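PDB 5C1E: pectinesterase from Aspergillus niger, which hydrolyses the methyl esters of pectin galacturonosyl units, releasing methanol and de-esterified pectin. Local coordinates for residues Met155-Ala167 against Ile176-Arg189. Numbering follows the deposited sequence.
Sequences MIEGAVDYIFGDA and IVSNGAGAITASSR
Tyr-162 holds its ring between its own backbone N and carbonyl carbon (chi1 64°), which carries the hydroxyl across to Ser-178. The Ser-178 OG stands opposite its carbonyl carbon (chi1 -78°) and accepts from Tyr-162 OH at 2.8 Å. The two segments belong to successive coils of the right-handed parallel beta-helix of pectin methylesterases. Strands 155-158 and 176-178 pair in one parallel sheet, and 163-165 and 185-187 in another; the register shifts by two residues at the corner between them. Val-177 N hydrogen-bonds to Ile-156 O, and Ala-186 N to Ile-163 O. Inside the corner, Ile-184 CG2 lies over one face of the Tyr-162 ring, a CH-pi contact 4.2 Å from the centroid. Ile-176 CG2 approaches Tyr-162 CE2 obliquely at 4.0 Å. A water accepts from Ser-178 OG and donates to Ala-159 O and Gly-180 O, tying the serine to both turns. Asp-161, a predicted active-site residue, sits on the turn, its N hydrogen-bonded to Ala-183 O. Its OD1 forms a salt bridge with Arg-221, and its OD2 hydrogen-bonds to a glycerol, probably from the crystallisation liquor. The Ala-186 CB packs 3.7 Å from Asp-161 CG, and a water links Asp-161 OD1 to Ala-183 N.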
ATOM      1  N   MET A 155       0.126   7.236  -2.521  1.00 14.48           N
ATOM      2  CA  MET A 155       1.551   7.468  -2.537  1.00 15.71           C
ATOM      3  C   MET A 155       2.144   6.464  -1.572  1.00 15.03           C
ATOM      4  O   MET A 155       1.786   6.469  -0.384  1.00 14.41           O
ATOM      5  CB  MET A 155       1.835   8.902  -2.097  1.00 16.51           C
ATOM      6  CG  MET A 155       3.230   9.432  -2.394  1.00 17.05           C
ATOM      7  SD  MET A 155       4.567   8.684  -1.451  1.00 18.20           S
ATOM      8  CE  MET A 155       4.097   9.055   0.248  1.00 17.95           C
ATOM      9  N   ILE A 156       3.023   5.593  -2.075  1.00 15.11           N
ATOM     10  CA  ILE A 156       3.705   4.591  -1.237  1.00 15.02           C
ATOM     11  C   ILE A 156       5.199   4.883  -1.278  1.00 14.70           C
ATOM     12  O   ILE A 156       5.825   4.813  -2.349  1.00 13.84           O
ATOM     13  CB  ILE A 156       3.426   3.135  -1.682  1.00 15.69           C
ATOM     14  CG1 ILE A 156       1.932   2.863  -1.693  1.00 16.26           C
ATOM     15  CG2 ILE A 156       4.039   2.139  -0.693  1.00 15.68           C
ATOM     16  CD1 ILE A 156       1.328   2.920  -3.061  1.00 17.91           C
ATOM     17  N   GLU A 157       5.759   5.176  -0.103  1.00 14.92           N
ATOM     18  CA  GLU A 157       7.160   5.589  -0.003  1.00 15.65           C
ATOM     19  C   GLU A 157       7.976   4.699   0.906  1.00 15.56           C
ATOM     20  O   GLU A 157       7.547   4.342   2.017  1.00 14.13           O
ATOM     21  CB  GLU A 157       7.262   7.031   0.493  1.00 16.92           C
ATOM     22  CG  GLU A 157       8.680   7.578   0.450  1.00 18.45           C
ATOM     23  CD  GLU A 157       8.789   9.081   0.655  1.00 19.56           C
ATOM     24  OE1 GLU A 157       9.914   9.598   0.525  1.00 20.39           O
ATOM     25  OE2 GLU A 157       7.786   9.746   0.959  1.00 20.67           O
ATOM     26  N   GLY A 158       9.187   4.394   0.441  1.00 15.18           N
ATOM     27  CA  GLY A 158      10.159   3.639   1.197  1.00 14.99           C
ATOM     28  C   GLY A 158      11.375   3.323   0.354  1.00 15.19           C
ATOM     29  O   GLY A 158      11.574   3.890  -0.732  1.00 15.37           O
ATOM     30  N   ALA A 159      12.198   2.414   0.855  1.00 15.02           N
ATOM     31  CA  ALA A 159      13.441   2.055   0.209  1.00 14.79           C
ATOM     32  C   ALA A 159      13.642   0.551   0.067  1.00 15.16           C
ATOM     33  O   ALA A 159      14.070   0.083  -0.985  1.00 14.72           O
ATOM     34  CB  ALA A 159      14.601   2.640   0.991  1.00 14.83           C
ATOM     35  N   VAL A 160      13.378  -0.183   1.148  1.00 15.25           N
ATOM     36  CA  VAL A 160      13.703  -1.580   1.246  1.00 15.23           C
ATOM     37  C   VAL A 160      12.465  -2.437   1.483  1.00 14.84           C
ATOM     38  O   VAL A 160      11.828  -2.354   2.542  1.00 15.22           O
ATOM     39  CB  VAL A 160      14.725  -1.799   2.376  1.00 15.40           C
ATOM     40  CG1 VAL A 160      15.041  -3.285   2.535  1.00 15.91           C
ATOM     41  CG2 VAL A 160      15.980  -1.009   2.063  1.00 16.16           C
ATOM     42  N   ASP A 161      12.137  -3.258   0.484  1.00 14.81           N
ATOM     43  CA  ASP A 161      11.022  -4.207   0.547  1.00 14.87           C
ATOM     44  C   ASP A 161       9.777  -3.489   1.005  1.00 14.45           C
ATOM     45  O   ASP A 161       9.082  -3.961   1.890  1.00 15.52           O
ATOM     46  CB  ASP A 161      11.321  -5.367   1.509  1.00 15.61           C
ATOM     47  CG  ASP A 161      12.553  -6.161   1.133  1.00 16.52           C
ATOM     48  OD1 ASP A 161      13.027  -6.094  -0.035  1.00 15.73           O
ATOM     49  OD2 ASP A 161      13.040  -6.905   2.022  1.00 18.05           O
ATOM     50  N   TYR A 162       9.520  -2.314   0.444  1.00 14.39           N
ATOM     51  CA  TYR A 162       8.484  -1.454   1.009  1.00 14.00           C
ATOM     52  C   TYR A 162       7.042  -1.739   0.575  1.00 13.99           C
ATOM     53  O   TYR A 162       6.123  -1.163   1.140  1.00 14.44           O
ATOM     54  CB  TYR A 162       8.862   0.026   0.923  1.00 14.19           C
ATOM     55  CG  TYR A 162       9.038   0.693  -0.427  1.00 14.27           C
ATOM     56  CD1 TYR A 162      10.254   0.655  -1.098  1.00 14.19           C
ATOM     57  CD2 TYR A 162       8.018   1.446  -0.975  1.00 14.33           C
ATOM     58  CE1 TYR A 162      10.440   1.313  -2.287  1.00 14.56           C
ATOM     59  CE2 TYR A 162       8.189   2.119  -2.171  1.00 14.54           C
ATOM     60  CZ  TYR A 162       9.393   2.066  -2.818  1.00 14.63           C
ATOM     61  OH  TYR A 162       9.556   2.749  -3.997  1.00 14.78           O
ATOM     62  N   ILE A 163       6.865  -2.659  -0.378  1.00 13.43           N
ATOM     63  CA  ILE A 163       5.560  -3.284  -0.664  1.00 13.54           C
ATOM     64  C   ILE A 163       5.844  -4.776  -0.606  1.00 13.01           C
ATOM     65  O   ILE A 163       6.589  -5.287  -1.427  1.00 13.12           O
ATOM     66  CB  ILE A 163       5.009  -2.887  -2.041  1.00 13.26           C
ATOM     67  CG1 ILE A 163       4.844  -1.369  -2.122  1.00 13.40           C
ATOM     68  CG2 ILE A 163       3.681  -3.596  -2.318  1.00 13.93           C
ATOM     69  CD1 ILE A 163       4.559  -0.843  -3.521  1.00 13.39           C
ATOM     70  N   PHE A 164       5.340  -5.443   0.420  1.00 12.85           N
ATOM     71  CA  PHE A 164       5.765  -6.811   0.708  1.00 12.81           C
ATOM     72  C   PHE A 164       4.649  -7.632   1.339  1.00 13.08           C
ATOM     73  O   PHE A 164       3.764  -7.086   1.988  1.00 12.39           O
ATOM     74  CB  PHE A 164       7.059  -6.814   1.584  1.00 13.23           C
ATOM     75  CG  PHE A 164       6.818  -6.512   3.041  1.00 13.65           C
ATOM     76  CD1 PHE A 164       6.470  -5.225   3.448  1.00 13.74           C
ATOM     77  CD2 PHE A 164       6.933  -7.501   3.996  1.00 13.79           C
ATOM     78  CE1 PHE A 164       6.217  -4.954   4.777  1.00 14.16           C
ATOM     79  CE2 PHE A 164       6.677  -7.234   5.328  1.00 14.20           C
ATOM     80  CZ  PHE A 164       6.326  -5.967   5.723  1.00 14.11           C
ATOM     81  N   GLY A 165       4.725  -8.953   1.146  1.00 13.86           N
ATOM     82  CA  GLY A 165       3.716  -9.888   1.660  1.00 14.13           C
ATOM     83  C   GLY A 165       3.085 -10.686   0.548  1.00 14.56           C
ATOM     84  O   GLY A 165       3.577 -10.677  -0.600  1.00 14.26           O
ATOM     85  N   ASP A 166       1.986 -11.363   0.884  1.00 15.03           N
ATOM     86  CA  ASP A 166       1.320 -12.323  -0.005  1.00 15.95           C
ATOM     87  C   ASP A 166      -0.133 -11.958  -0.351  1.00 15.99           C
ATOM     88  O   ASP A 166      -0.943 -12.829  -0.738  1.00 16.58           O
ATOM     89  CB  ASP A 166       1.361 -13.725   0.594  1.00 16.91           C
ATOM     90  CG  ASP A 166       0.904 -14.790  -0.380  1.00 18.24           C
ATOM     91  OD1 ASP A 166       1.229 -14.722  -1.572  1.00 19.03           O
ATOM     92  OD2 ASP A 166       0.184 -15.692   0.064  1.00 20.62           O
ATOM     93  N   ALA A 167      -0.463 -10.684  -0.222  1.00 15.02           N
ATOM     94  CA  ALA A 167      -1.732 -10.176  -0.719  1.00 15.29           C
ATOM     95  C   ALA A 167      -1.800 -10.365  -2.215  1.00 15.49           C
ATOM     96  O   ALA A 167      -0.758 -10.398  -2.888  1.00 15.61           O
ATOM     97  CB  ALA A 167      -1.877  -8.700  -0.385  1.00 15.28           C
ATOM     98  N   ILE A 176       4.775   5.680  -6.574  1.00 16.33           N
ATOM     99  CA  ILE A 176       5.589   4.778  -5.800  1.00 15.72           C
ATOM    100  C   ILE A 176       6.967   5.426  -5.737  1.00 15.83           C
ATOM    101  O   ILE A 176       7.642   5.585  -6.765  1.00 15.11           O
ATOM    102  CB  ILE A 176       5.579   3.378  -6.431  1.00 16.28           C
ATOM    103  CG1 ILE A 176       4.171   2.790  -6.338  1.00 15.98           C
ATOM    104  CG2 ILE A 176       6.622   2.476  -5.796  1.00 16.08           C
ATOM    105  CD1 ILE A 176       3.945   1.549  -7.171  1.00 16.44           C
ATOM    106  N   VAL A 177       7.348   5.832  -4.528  1.00 15.12           N
ATOM    107  CA  VAL A 177       8.429   6.790  -4.306  1.00 15.33           C
ATOM    108  C   VAL A 177       9.533   6.167  -3.462  1.00 15.53           C
ATOM    109  O   VAL A 177       9.320   5.875  -2.296  1.00 14.94           O
ATOM    110  CB  VAL A 177       7.898   8.051  -3.603  1.00 15.57           C
ATOM    111  CG1 VAL A 177       8.999   9.103  -3.456  1.00 16.38           C
ATOM    112  CG2 VAL A 177       6.700   8.627  -4.367  1.00 15.97           C
ATOM    113  N   SER A 178      10.712   5.966  -4.046  1.00 15.66           N
ATOM    114  CA  SER A 178      11.847   5.409  -3.304  1.00 15.71           C
ATOM    115  C   SER A 178      12.655   6.507  -2.608  1.00 16.45           C
ATOM    116  O   SER A 178      13.076   7.484  -3.258  1.00 16.86           O
ATOM    117  CB  SER A 178      12.788   4.601  -4.226  1.00 16.30           C
ATOM    118  OG  SER A 178      12.285   3.311  -4.524  1.00 16.23           O
ATOM    119  N   ASN A 179      12.895   6.342  -1.301  1.00 16.62           N
ATOM    120  CA  ASN A 179      13.713   7.291  -0.519  1.00 16.57           C
ATOM    121  C   ASN A 179      15.071   6.714  -0.101  1.00 17.15           C
ATOM    122  O   ASN A 179      15.748   7.258   0.785  1.00 17.25           O
ATOM    123  CB  ASN A 179      12.959   7.828   0.710  1.00 16.63           C
ATOM    124  CG  ASN A 179      12.471   6.734   1.629  1.00 16.93           C
ATOM    125  OD1 ASN A 179      12.760   5.561   1.411  1.00 16.62           O
ATOM    126  ND2 ASN A 179      11.726   7.110   2.658  1.00 17.05           N
ATOM    127  N   GLY A 180      15.461   5.622  -0.748  1.00 16.87           N
ATOM    128  CA  GLY A 180      16.729   4.945  -0.482  1.00 17.24           C
ATOM    129  C   GLY A 180      16.902   3.796  -1.460  1.00 16.77           C
ATOM    130  O   GLY A 180      15.964   3.438  -2.168  1.00 17.35           O
ATOM    131  N   ALA A 181      18.101   3.237  -1.517  1.00 17.08           N
ATOM    132  CA  ALA A 181      18.392   2.121  -2.402  1.00 16.66           C
ATOM    133  C   ALA A 181      17.775   0.815  -1.868  1.00 16.31           C
ATOM    134  O   ALA A 181      17.792   0.537  -0.646  1.00 15.49           O
ATOM    135  CB  ALA A 181      19.899   1.967  -2.548  1.00 17.62           C
ATOM    136  N   GLY A 182      17.248  -0.002  -2.780  1.00 15.44           N
ATOM    137  CA  GLY A 182      16.615  -1.257  -2.400  1.00 15.25           C
ATOM    138  C   GLY A 182      15.633  -1.754  -3.444  1.00 15.53           C
ATOM    139  O   GLY A 182      15.579  -1.236  -4.571  1.00 16.06           O
ATOM    140  N   ALA A 183      14.893  -2.799  -3.086  1.00 15.37           N
ATOM    141  CA  ALA A 183      13.884  -3.370  -3.975  1.00 15.47           C
ATOM    142  C   ALA A 183      12.516  -2.891  -3.543  1.00 14.81           C
ATOM    143  O   ALA A 183      12.219  -2.860  -2.358  1.00 15.51           O
ATOM    144  CB  ALA A 183      13.955  -4.882  -3.956  1.00 16.38           C
ATOM    145  N   ILE A 184      11.674  -2.518  -4.507  1.00 13.94           N
ATOM    146  CA  ILE A 184      10.373  -1.975  -4.183  1.00 13.72           C
ATOM    147  C   ILE A 184       9.456  -3.075  -3.642  1.00 13.76           C
ATOM    148  O   ILE A 184       8.882  -2.928  -2.581  1.00 13.84           O
ATOM    149  CB  ILE A 184       9.713  -1.316  -5.404  1.00 13.42           C
ATOM    150  CG1 ILE A 184      10.516  -0.102  -5.854  1.00 13.57           C
ATOM    151  CG2 ILE A 184       8.300  -0.891  -5.066  1.00 13.63           C
ATOM    152  CD1 ILE A 184      10.160   0.414  -7.227  1.00 13.75           C
ATOM    153  N   THR A 185       9.316  -4.165  -4.387  1.00 14.30           N
ATOM    154  CA  THR A 185       8.415  -5.259  -3.970  1.00 14.41           C
ATOM    155  C   THR A 185       9.171  -6.445  -3.381  1.00 13.97           C
ATOM    156  O   THR A 185      10.268  -6.781  -3.813  1.00 13.96           O
ATOM    157  CB  THR A 185       7.511  -5.772  -5.118  1.00 14.16           C
ATOM    158  OG1 THR A 185       8.277  -6.395  -6.173  1.00 15.13           O
ATOM    159  CG2 THR A 185       6.662  -4.651  -5.665  1.00 14.56           C
ATOM    160  N   ALA A 186       8.543  -7.105  -2.416  1.00 13.57           N
ATOM    161  CA  ALA A 186       9.047  -8.350  -1.884  1.00 13.40           C
ATOM    162  C   ALA A 186       7.884  -9.308  -1.606  1.00 13.42           C
ATOM    163  O   ALA A 186       7.419  -9.454  -0.471  1.00 12.79           O
ATOM    164  CB  ALA A 186       9.875  -8.085  -0.627  1.00 13.66           C
ATOM    165  N   SER A 187       7.408  -9.951  -2.669  1.00 13.42           N
ATOM    166  CA  SER A 187       6.271 -10.856  -2.559  1.00 14.27           C
ATOM    167  C   SER A 187       6.687 -12.159  -1.891  1.00 14.12           C
ATOM    168  O   SER A 187       7.744 -12.707  -2.202  1.00 13.93           O
ATOM    169  CB  SER A 187       5.663 -11.163  -3.922  1.00 14.72           C
ATOM    170  OG  SER A 187       4.786 -12.278  -3.853  1.00 15.35           O
ATOM    171  N   SER A 188       5.818 -12.647  -1.008  1.00 14.49           N
ATOM    172  CA  SER A 188       6.012 -13.919  -0.317  1.00 14.97           C
ATOM    173  C   SER A 188       5.116 -15.040  -0.879  1.00 15.62           C
ATOM    174  O   SER A 188       4.905 -16.069  -0.218  1.00 16.34           O
ATOM    175  CB  SER A 188       5.775 -13.742   1.190  1.00 15.21           C
ATOM    176  OG  SER A 188       4.522 -13.124   1.415  1.00 14.19           O
ATOM    177  N   ARG A 189       4.660 -14.897  -2.124  1.00 15.84           N
ATOM    178  CA  ARG A 189       3.990 -16.004  -2.788  1.00 15.93           C
ATOM    179  C   ARG A 189       4.942 -17.204  -2.828  1.00 16.49           C
ATOM    180  O   ARG A 189       6.105 -17.073  -3.231  1.00 15.68           O
ATOM    181  CB  ARG A 189       3.547 -15.608  -4.198  1.00 15.61           C
ATOM    182  CG  ARG A 189       2.845 -16.719  -4.952  1.00 15.84           C
ATOM    183  CD  ARG A 189       2.186 -16.215  -6.234  1.00 16.51           C
ATOM    184  NE  ARG A 189       1.542 -17.300  -6.977  1.00 16.27           N
ATOM    185  CZ  ARG A 189       2.118 -18.053  -7.928  1.00 16.42           C
ATOM    186  NH1 ARG A 189       1.420 -19.018  -8.501  1.00 16.09           N
ATOM    187  NH2 ARG A 189       3.376 -17.856  -8.327  1.00 16.82           N
TER
HETATM  188  O   HOH W   1      11.500   9.966   3.465  1.00 29.94           O
HETATM  189  O   HOH W   2      13.988   1.745  -3.255  1.00 13.14           O
HETATM  190  O   HOH W   3      15.205  -4.229  -0.692  1.00 14.70           O